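Local coordinates for DNA photolyase (Agrobacterium tumefaciens, PDB 4U63), which repairs cyclobutane pyrimidine dimers in ultraviolet-damaged DNA with light, carrying a flavin-adenine dinucleotide cofactor and a methenyltetrahydrofolate antenna, at residues Q425-D430 and I451-E456; V440-K445 and K471-P476. One frame throughout, in Å; residues are numbered along the deposited sequence.

Contact 1 (Q425-D430 and I451-E456)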
ATOM      1  N   GLN A 425      17.826  13.187 -12.550  1.00 31.02           N
ATOM      2  CA  GLN A 425      17.145  12.793 -11.312  1.00 30.63           C
ATOM      3  C   GLN A 425      18.030  11.853 -10.478  1.00 29.70           C
ATOM      4  O   GLN A 425      18.177  12.039  -9.272  1.00 30.69           O
ATOM      5  CB  GLN A 425      15.795  12.146 -11.624  1.00 33.28           C
ATOM      6  CG  GLN A 425      14.725  13.150 -12.026  1.00 37.33           C
ATOM      7  CD  GLN A 425      14.053  13.795 -10.823  1.00 42.26           C
ATOM      8  OE1 GLN A 425      13.531  13.096  -9.940  1.00 51.22           O
ATOM      9  NE2 GLN A 425      14.054  15.117 -10.779  1.00 46.38           N
ATOM     10  N   GLY A 426      18.624  10.861 -11.141  1.00 28.20           N
ATOM     11  CA  GLY A 426      19.584   9.950 -10.509  1.00 29.72           C
ATOM     12  C   GLY A 426      20.765  10.662  -9.869  1.00 28.39           C
ATOM     13  O   GLY A 426      21.100  10.397  -8.724  1.00 30.57           O
ATOM     14  N   GLU A 427      21.390  11.575 -10.611  1.00 28.91           N
ATOM     15  CA  GLU A 427      22.528  12.342 -10.097  1.00 33.94           C
ATOM     16  C   GLU A 427      22.132  13.302  -8.966  1.00 33.85           C
ATOM     17  O   GLU A 427      22.937  13.568  -8.076  1.00 37.64           O
ATOM     18  CB  GLU A 427      23.228  13.088 -11.246  1.00 39.13           C
ATOM     19  CG  GLU A 427      23.973  12.128 -12.170  1.00 43.84           C
ATOM     20  CD  GLU A 427      24.504  12.750 -13.455  1.00 50.83           C
ATOM     21  OE1 GLU A 427      24.202  13.917 -13.768  1.00 51.90           O
ATOM     22  OE2 GLU A 427      25.243  12.049 -14.170  1.00 53.00           O
ATOM     23  N   LYS A 428      20.897  13.804  -8.998  1.00 29.45           N
ATOM     24  CA  LYS A 428      20.404  14.717  -7.960  1.00 30.54           C
ATOM     25  C   LYS A 428      20.125  13.992  -6.636  1.00 30.31           C
ATOM     26  O   LYS A 428      20.552  14.447  -5.569  1.00 35.31           O
ATOM     27  CB  LYS A 428      19.128  15.414  -8.436  1.00 32.04           C
ATOM     28  CG  LYS A 428      18.548  16.439  -7.471  1.00 36.45           C
ATOM     29  CD  LYS A 428      17.314  17.106  -8.063  1.00 39.76           C
ATOM     30  CE  LYS A 428      16.770  18.186  -7.143  1.00 45.93           C
ATOM     31  NZ  LYS A 428      15.530  18.798  -7.693  1.00 51.42           N
ATOM     32  N   PHE A 429      19.400  12.876  -6.721  1.00 30.15           N
ATOM     33  CA  PHE A 429      18.935  12.143  -5.537  1.00 28.54           C
ATOM     34  C   PHE A 429      19.805  10.930  -5.150  1.00 26.01           C
ATOM     35  O   PHE A 429      19.591  10.352  -4.090  1.00 25.99           O
ATOM     36  CB  PHE A 429      17.464  11.730  -5.725  1.00 30.27           C
ATOM     37  CG  PHE A 429      16.512  12.903  -5.811  1.00 31.96           C
ATOM     38  CD1 PHE A 429      16.280  13.704  -4.698  1.00 34.66           C
ATOM     39  CD2 PHE A 429      15.857  13.214  -7.002  1.00 32.39           C
ATOM     40  CE1 PHE A 429      15.410  14.789  -4.768  1.00 34.27           C
ATOM     41  CE2 PHE A 429      14.984  14.297  -7.075  1.00 34.06           C
ATOM     42  CZ  PHE A 429      14.760  15.083  -5.958  1.00 34.12           C
ATOM     43  N   ASP A 430      20.771  10.564  -6.003  1.00 26.38           N
ATOM     44  CA  ASP A 430      21.696   9.453  -5.743  1.00 27.17           C
ATOM     45  C   ASP A 430      23.101   9.783  -6.291  1.00 29.28           C
ATOM     46  O   ASP A 430      23.700   9.010  -7.052  1.00 25.47           O
ATOM     47  CB  ASP A 430      21.128   8.167  -6.370  1.00 26.71           C
ATOM     48  CG  ASP A 430      21.893   6.915  -5.967  1.00 28.02           C
ATOM     49  OD1 ASP A 430      22.249   6.774  -4.779  1.00 27.02           O
ATOM     50  OD2 ASP A 430      22.118   6.048  -6.844  1.00 25.42           O
ATOM     51  N   ILE A 451      28.151   6.658 -13.377  1.00 40.70           N
ATOM     52  CA  ILE A 451      27.252   5.653 -12.784  1.00 41.53           C
ATOM     53  C   ILE A 451      25.792   5.769 -13.273  1.00 35.21           C
ATOM     54  O   ILE A 451      25.123   4.756 -13.434  1.00 36.11           O
ATOM     55  CB  ILE A 451      27.327   5.661 -11.225  1.00 41.05           C
ATOM     56  CG1 ILE A 451      26.607   4.447 -10.612  1.00 44.52           C
ATOM     57  CG2 ILE A 451      26.750   6.946 -10.645  1.00 40.57           C
ATOM     58  CD1 ILE A 451      27.229   3.108 -10.937  1.00 44.02           C
ATOM     59  N   HIS A 452      25.317   6.991 -13.517  1.00 30.89           N
ATOM     60  CA  HIS A 452      23.936   7.204 -14.001  1.00 35.78           C
ATOM     61  C   HIS A 452      23.810   7.303 -15.512  1.00 37.25           C
ATOM     62  O   HIS A 452      22.699   7.377 -16.032  1.00 37.11           O
ATOM     63  CB  HIS A 452      23.336   8.450 -13.351  1.00 34.66           C
ATOM     64  CG  HIS A 452      23.084   8.274 -11.895  1.00 31.13           C
ATOM     65  ND1 HIS A 452      22.066   7.478 -11.416  1.00 28.51           N
ATOM     66  CD2 HIS A 452      23.728   8.763 -10.810  1.00 30.29           C
ATOM     67  CE1 HIS A 452      22.087   7.496 -10.096  1.00 29.17           C
ATOM     68  NE2 HIS A 452      23.089   8.265  -9.704  1.00 28.53           N
ATOM     69  N   LYS A 453      24.948   7.310 -16.205  1.00 38.96           N
ATOM     70  CA  LYS A 453      24.984   7.390 -17.659  1.00 40.85           C
ATOM     71  C   LYS A 453      26.173   6.582 -18.201  1.00 38.66           C
ATOM     72  O   LYS A 453      27.076   7.139 -18.818  1.00 41.38           O
ATOM     73  CB  LYS A 453      25.036   8.864 -18.107  1.00 42.26           C
ATOM     74  CG  LYS A 453      26.106   9.731 -17.432  1.00 40.87           C
ATOM     75  CD  LYS A 453      25.851  11.206 -17.707  1.00 41.30           C
ATOM     76  CE  LYS A 453      27.058  12.075 -17.389  1.00 45.90           C
ATOM     77  NZ  LYS A 453      27.375  12.095 -15.935  1.00 48.55           N
ATOM     78  N   PRO A 454      26.168   5.248 -17.978  1.00 35.61           N
ATOM     79  CA  PRO A 454      27.298   4.420 -18.433  1.00 39.33           C
ATOM     80  C   PRO A 454      27.518   4.479 -19.956  1.00 39.27           C
ATOM     81  O   PRO A 454      28.637   4.285 -20.430  1.00 45.78           O
ATOM     82  CB  PRO A 454      26.914   3.004 -17.977  1.00 38.22           C
ATOM     83  CG  PRO A 454      25.443   3.035 -17.750  1.00 34.67           C
ATOM     84  CD  PRO A 454      25.096   4.438 -17.363  1.00 31.39           C
ATOM     85  N   PHE A 455      26.449   4.763 -20.692  1.00 41.67           N
ATOM     86  CA  PHE A 455      26.489   4.930 -22.159  1.00 44.89           C
ATOM     87  C   PHE A 455      27.233   6.183 -22.657  1.00 44.03           C
ATOM     88  O   PHE A 455      27.521   6.280 -23.840  1.00 48.23           O
ATOM     89  CB  PHE A 455      25.064   4.915 -22.743  1.00 45.90           C
ATOM     90  CG  PHE A 455      24.127   5.887 -22.086  1.00 45.83           C
ATOM     91  CD1 PHE A 455      24.027   7.194 -22.537  1.00 50.32           C
ATOM     92  CD2 PHE A 455      23.346   5.493 -21.001  1.00 46.57           C
ATOM     93  CE1 PHE A 455      23.162   8.085 -21.925  1.00 51.47           C
ATOM     94  CE2 PHE A 455      22.484   6.375 -20.387  1.00 45.88           C
ATOM     95  CZ  PHE A 455      22.394   7.672 -20.849  1.00 49.72           C
ATOM     96  N   GLU A 456      27.518   7.133 -21.763  1.00 41.51           N
ATOM     97  CA  GLU A 456      28.341   8.302 -22.098  1.00 41.03           C
ATOM     98  C   GLU A 456      29.814   8.110 -21.724  1.00 47.79           C
ATOM     99  O   GLU A 456      30.660   8.932 -22.097  1.00 50.88           O
ATOM    100  CB  GLU A 456      27.793   9.562 -21.417  1.00 44.87           C
ATOM    101  CG  GLU A 456      26.503  10.066 -22.042  1.00 48.71           C
ATOM    102  CD  GLU A 456      26.055  11.416 -21.511  1.00 49.82           C
ATOM    103  OE1 GLU A 456      26.874  12.153 -20.914  1.00 54.32           O
ATOM    104  OE2 GLU A 456      24.870  11.746 -21.703  1.00 55.01           O
TER
HETATM  105  O   HOH W   1      26.597   9.650 -13.468  1.00 46.04           O
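His452 lies against the C-terminal end of helix 422-429 and donates NE2-H to the backbone O of Asp430, the first residue past the helix. The bond is 2.8 Å from His452 NE2 to Asp430 O and nearly straight (172°). It runs in the imidazole plane but reaches the carbonyl from above the carbonyl plane. Gly426 O is also near NE2, but at a poor angle, and already takes a weak bond from Asp430 N. One face of the ring rests on the helix backbone. Gly426 CA makes a CH-pi contact, 3.8 Å from the centroid of the His452 ring. Beside this, Glu427 CG touches His452 CD2 at 3.6 Å.

Glu427 extends beyond CG and brings OE2 to Lys453. The salt bridge from Lys453 NZ to Glu427 OE2 is 2.8 Å, on the syn side of the carboxylate. The lysine turns at its last torsion (chi4 -66°), and NZ also bonds Lys449 O. Water 1 gives a second hydrogen bond to Glu427 OE2 (2.8 Å) and accepts from His452 N (3.0 Å). The Asp430 carboxylate stands across the ring, OD2 3.6 Å from His452 CE1; Tyr435 N holds OD1 and Val436 N holds OD2.

Asp430 O can only accept, so His452 NE2 must carry a proton. The straight, in-plane bond and the ring face against Gly426 fix the rotation of the imidazole. Within the FAD-binding region of the photolyase, the loop between helices 448-451 and 459-465 is thus tied to the end of helix 422-429 by an imidazole-to-carbonyl hydrogen bond, a charge pair and a bridging water.

Contact 2 (V440-K445 and K471-P476); sequences VPELEK and KTYPLP
Two loops of the C-terminal part of the photolyase FAD-binding region meet here. One holds the short 3-10 turn 441-443, which follows helix 434-439; the other is the irregular, proline-rich segment 471-476. Tyr473 is the main link. Its CG stands anti to the backbone N (chi1 -176°), which sends the ring in among Val440, Glu442 and Leu443. Leu443 CD1 sits over the centre of one face, 4.0 Å from the centroid of the Tyr473 ring and almost on its normal, a CH-pi contact. Its other methyl, CD2, lies 4.0 Å from Tyr473 CG. Pro474 CD lies over the opposite face, toward the rim. Val440 CG1 approaches obliquely, 3.6 Å from Tyr473 CE1.

No direct hydrogen bond joins the segments. Water 2 does the bridging: it donates to Glu442 OE2 (2.6 Å) and to the backbone O of Thr472 (3.2 Å). A bend at chi2 (-94°) brings Glu442 OE2 to water 2 and the ring edge, the carboxylate plane 78° from the ring. Glu442 CG packs 3.5 Å from Thr472 O, and its CB meets Thr472 CG2 at 3.7 Å.

Helix 345-357, which also carries Leu354 and Trp355 of the methenyltetrahydrofolate pocket, borders the contact. Its Arg352 forms a salt bridge with Glu442 OE2, and its Asp348 takes part in a weak hydrogen bond with Tyr473 OH. Val440 packs on Ala349, while Leu443 and Tyr473 both touch Pro345.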
ATOM      1  N   VAL A 440      22.045  -2.524  -9.064  1.00 27.77           N
ATOM      2  CA  VAL A 440      22.649  -2.796 -10.361  1.00 28.03           C
ATOM      3  C   VAL A 440      24.156  -3.010 -10.080  1.00 30.75           C
ATOM      4  O   VAL A 440      24.997  -2.186 -10.475  1.00 31.42           O
ATOM      5  CB  VAL A 440      22.393  -1.648 -11.367  1.00 26.83           C
ATOM      6  CG1 VAL A 440      22.722  -2.100 -12.782  1.00 28.37           C
ATOM      7  CG2 VAL A 440      20.943  -1.164 -11.291  1.00 25.13           C
ATOM      8  N   PRO A 441      24.499  -4.122  -9.381  1.00 33.47           N
ATOM      9  CA  PRO A 441      25.879  -4.367  -8.946  1.00 35.26           C
ATOM     10  C   PRO A 441      26.886  -4.544 -10.077  1.00 35.11           C
ATOM     11  O   PRO A 441      28.067  -4.353  -9.860  1.00 37.19           O
ATOM     12  CB  PRO A 441      25.763  -5.657  -8.123  1.00 37.69           C
ATOM     13  CG  PRO A 441      24.586  -6.354  -8.703  1.00 38.13           C
ATOM     14  CD  PRO A 441      23.619  -5.245  -8.998  1.00 33.99           C
ATOM     15  N   GLU A 442      26.431  -4.898 -11.269  1.00 31.94           N
ATOM     16  CA  GLU A 442      27.320  -4.935 -12.435  1.00 36.55           C
ATOM     17  C   GLU A 442      27.949  -3.570 -12.783  1.00 36.30           C
ATOM     18  O   GLU A 442      28.942  -3.521 -13.493  1.00 37.21           O
ATOM     19  CB  GLU A 442      26.604  -5.494 -13.663  1.00 41.91           C
ATOM     20  CG  GLU A 442      25.391  -4.703 -14.121  1.00 47.95           C
ATOM     21  CD  GLU A 442      24.099  -5.224 -13.538  1.00 42.35           C
ATOM     22  OE1 GLU A 442      24.026  -5.395 -12.300  1.00 36.54           O
ATOM     23  OE2 GLU A 442      23.155  -5.453 -14.318  1.00 35.09           O
ATOM     24  N   LEU A 443      27.352  -2.476 -12.300  1.00 31.34           N
ATOM     25  CA  LEU A 443      27.933  -1.139 -12.444  1.00 30.95           C
ATOM     26  C   LEU A 443      28.794  -0.678 -11.232  1.00 32.56           C
ATOM     27  O   LEU A 443      29.263   0.451 -11.224  1.00 35.82           O
ATOM     28  CB  LEU A 443      26.808  -0.119 -12.716  1.00 31.04           C
ATOM     29  CG  LEU A 443      25.958  -0.424 -13.952  1.00 29.74           C
ATOM     30  CD1 LEU A 443      24.867   0.625 -14.125  1.00 30.68           C
ATOM     31  CD2 LEU A 443      26.814  -0.508 -15.207  1.00 34.15           C
ATOM     32  N   GLU A 444      28.999  -1.560 -10.252  0.55 36.76           N
ATOM     33  CA  GLU A 444      29.720  -1.248  -8.993  0.55 42.26           C
ATOM     34  C   GLU A 444      31.014  -0.444  -9.161  0.55 41.16           C
ATOM     35  O   GLU A 444      31.282   0.473  -8.375  0.55 42.62           O
ATOM     36  CB  GLU A 444      30.023  -2.562  -8.236  0.55 52.94           C
ATOM     37  CG  GLU A 444      31.036  -2.480  -7.090  0.55 62.40           C
ATOM     38  CD  GLU A 444      30.594  -1.582  -5.945  0.55 64.85           C
ATOM     39  OE1 GLU A 444      29.397  -1.598  -5.589  0.55 67.12           O
ATOM     40  OE2 GLU A 444      31.450  -0.860  -5.394  0.55 60.48           O
ATOM     41  N   LYS A 445      31.815  -0.793 -10.165  1.00 40.18           N
ATOM     42  CA  LYS A 445      33.145  -0.184 -10.325  1.00 44.16           C
ATOM     43  C   LYS A 445      33.175   1.150 -11.057  1.00 46.49           C
ATOM     44  O   LYS A 445      34.211   1.811 -11.065  1.00 47.34           O
ATOM     45  CB  LYS A 445      34.095  -1.177 -10.991  1.00 50.12           C
ATOM     46  CG  LYS A 445      34.216  -2.480 -10.219  1.00 60.80           C
ATOM     47  CD  LYS A 445      35.549  -3.166 -10.459  1.00 63.50           C
ATOM     48  CE  LYS A 445      35.638  -4.471  -9.685  1.00 72.60           C
ATOM     49  NZ  LYS A 445      37.051  -4.842  -9.402  1.00 76.52           N
ATOM     50  N   LYS A 471      25.935  -6.400 -22.966  1.00 30.03           N
ATOM     51  CA  LYS A 471      26.185  -7.740 -22.402  1.00 34.80           C
ATOM     52  C   LYS A 471      26.005  -7.693 -20.890  1.00 36.85           C
ATOM     53  O   LYS A 471      25.070  -8.272 -20.341  1.00 38.40           O
ATOM     54  CB  LYS A 471      27.606  -8.211 -22.735  1.00 31.41           C
ATOM     55  N   THR A 472      26.916  -6.981 -20.241  1.00 33.85           N
ATOM     56  CA  THR A 472      26.910  -6.749 -18.796  1.00 35.86           C
ATOM     57  C   THR A 472      25.720  -5.914 -18.339  1.00 32.09           C
ATOM     58  O   THR A 472      25.120  -6.181 -17.290  1.00 32.72           O
ATOM     59  CB  THR A 472      28.188  -5.974 -18.423  1.00 37.95           C
ATOM     60  OG1 THR A 472      29.321  -6.683 -18.927  1.00 47.75           O
ATOM     61  CG2 THR A 472      28.329  -5.784 -16.927  1.00 43.37           C
ATOM     62  N   TYR A 473      25.412  -4.887 -19.125  1.00 30.76           N
ATOM     63  CA  TYR A 473      24.337  -3.946 -18.835  1.00 28.87           C
ATOM     64  C   TYR A 473      23.827  -3.381 -20.174  1.00 32.19           C
ATOM     65  O   TYR A 473      24.625  -3.128 -21.072  1.00 32.96           O
ATOM     66  CB  TYR A 473      24.847  -2.837 -17.898  1.00 28.25           C
ATOM     67  CG  TYR A 473      23.767  -1.872 -17.478  1.00 28.30           C
ATOM     68  CD1 TYR A 473      22.799  -2.255 -16.560  1.00 27.70           C
ATOM     69  CD2 TYR A 473      23.706  -0.581 -18.007  1.00 29.61           C
ATOM     70  CE1 TYR A 473      21.791  -1.389 -16.174  1.00 29.84           C
ATOM     71  CE2 TYR A 473      22.699   0.303 -17.624  1.00 27.42           C
ATOM     72  CZ  TYR A 473      21.747  -0.108 -16.707  1.00 26.06           C
ATOM     73  OH  TYR A 473      20.743   0.730 -16.315  1.00 25.99           O
ATOM     74  N   PRO A 474      22.496  -3.199 -20.326  1.00 30.26           N
ATOM     75  CA  PRO A 474      22.011  -2.789 -21.654  1.00 32.91           C
ATOM     76  C   PRO A 474      22.258  -1.322 -21.988  1.00 33.14           C
ATOM     77  O   PRO A 474      22.434  -0.506 -21.091  1.00 31.07           O
ATOM     78  CB  PRO A 474      20.504  -3.078 -21.586  1.00 33.97           C
ATOM     79  CG  PRO A 474      20.172  -3.046 -20.146  1.00 34.06           C
ATOM     80  CD  PRO A 474      21.390  -3.493 -19.401  1.00 29.89           C
ATOM     81  N   LEU A 475      22.287  -1.013 -23.285  1.00 33.23           N
ATOM     82  CA  LEU A 475      22.285   0.371 -23.751  1.00 32.17           C
ATOM     83  C   LEU A 475      20.906   0.943 -23.500  1.00 28.97           C
ATOM     84  O   LEU A 475      19.947   0.178 -23.353  1.00 28.21           O
ATOM     85  CB  LEU A 475      22.594   0.458 -25.246  1.00 35.99           C
ATOM     86  CG  LEU A 475      24.030   0.190 -25.676  1.00 40.38           C
ATOM     87  CD1 LEU A 475      24.097   0.045 -27.182  1.00 43.98           C
ATOM     88  CD2 LEU A 475      24.940   1.310 -25.212  1.00 42.44           C
ATOM     89  N   PRO A 476      20.786   2.288 -23.460  1.00 27.59           N
ATOM     90  CA  PRO A 476      19.466   2.880 -23.263  1.00 27.60           C
ATOM     91  C   PRO A 476      18.498   2.385 -24.308  1.00 27.50           C
ATOM     92  O   PRO A 476      18.822   2.381 -25.496  1.00 26.22           O
ATOM     93  CB  PRO A 476      19.717   4.378 -23.435  1.00 31.18           C
ATOM     94  CG  PRO A 476      21.127   4.545 -23.057  1.00 35.61           C
ATOM     95  CD  PRO A 476      21.822   3.325 -23.584  1.00 31.70           C
TER
HETATM   96  O   HOH W   2      21.966  -5.995 -16.586  1.00 32.27           O

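The two contacts lie side by side, their centres about 12 Å apart, within the FAD-binding region and on the same side of the chain's centre. Their segments alternate along the sequence: 425-430, 440-445, 451-456, then 471-476. The two chain closures therefore overlap: each contact has one segment between the two segments of the other. Short helices 434-439, 448-451 and 459-465 lie between the segments. The contacts also touch directly. Ile451 packs on Leu443, Pro454 reaches the Tyr473 ring, and Phe455 meets Pro476. The segment 451-456 thus lies against both loops of contact 2. Together the contacts join helix 422-429 to the connection that leads into the C-terminal helix 480-495.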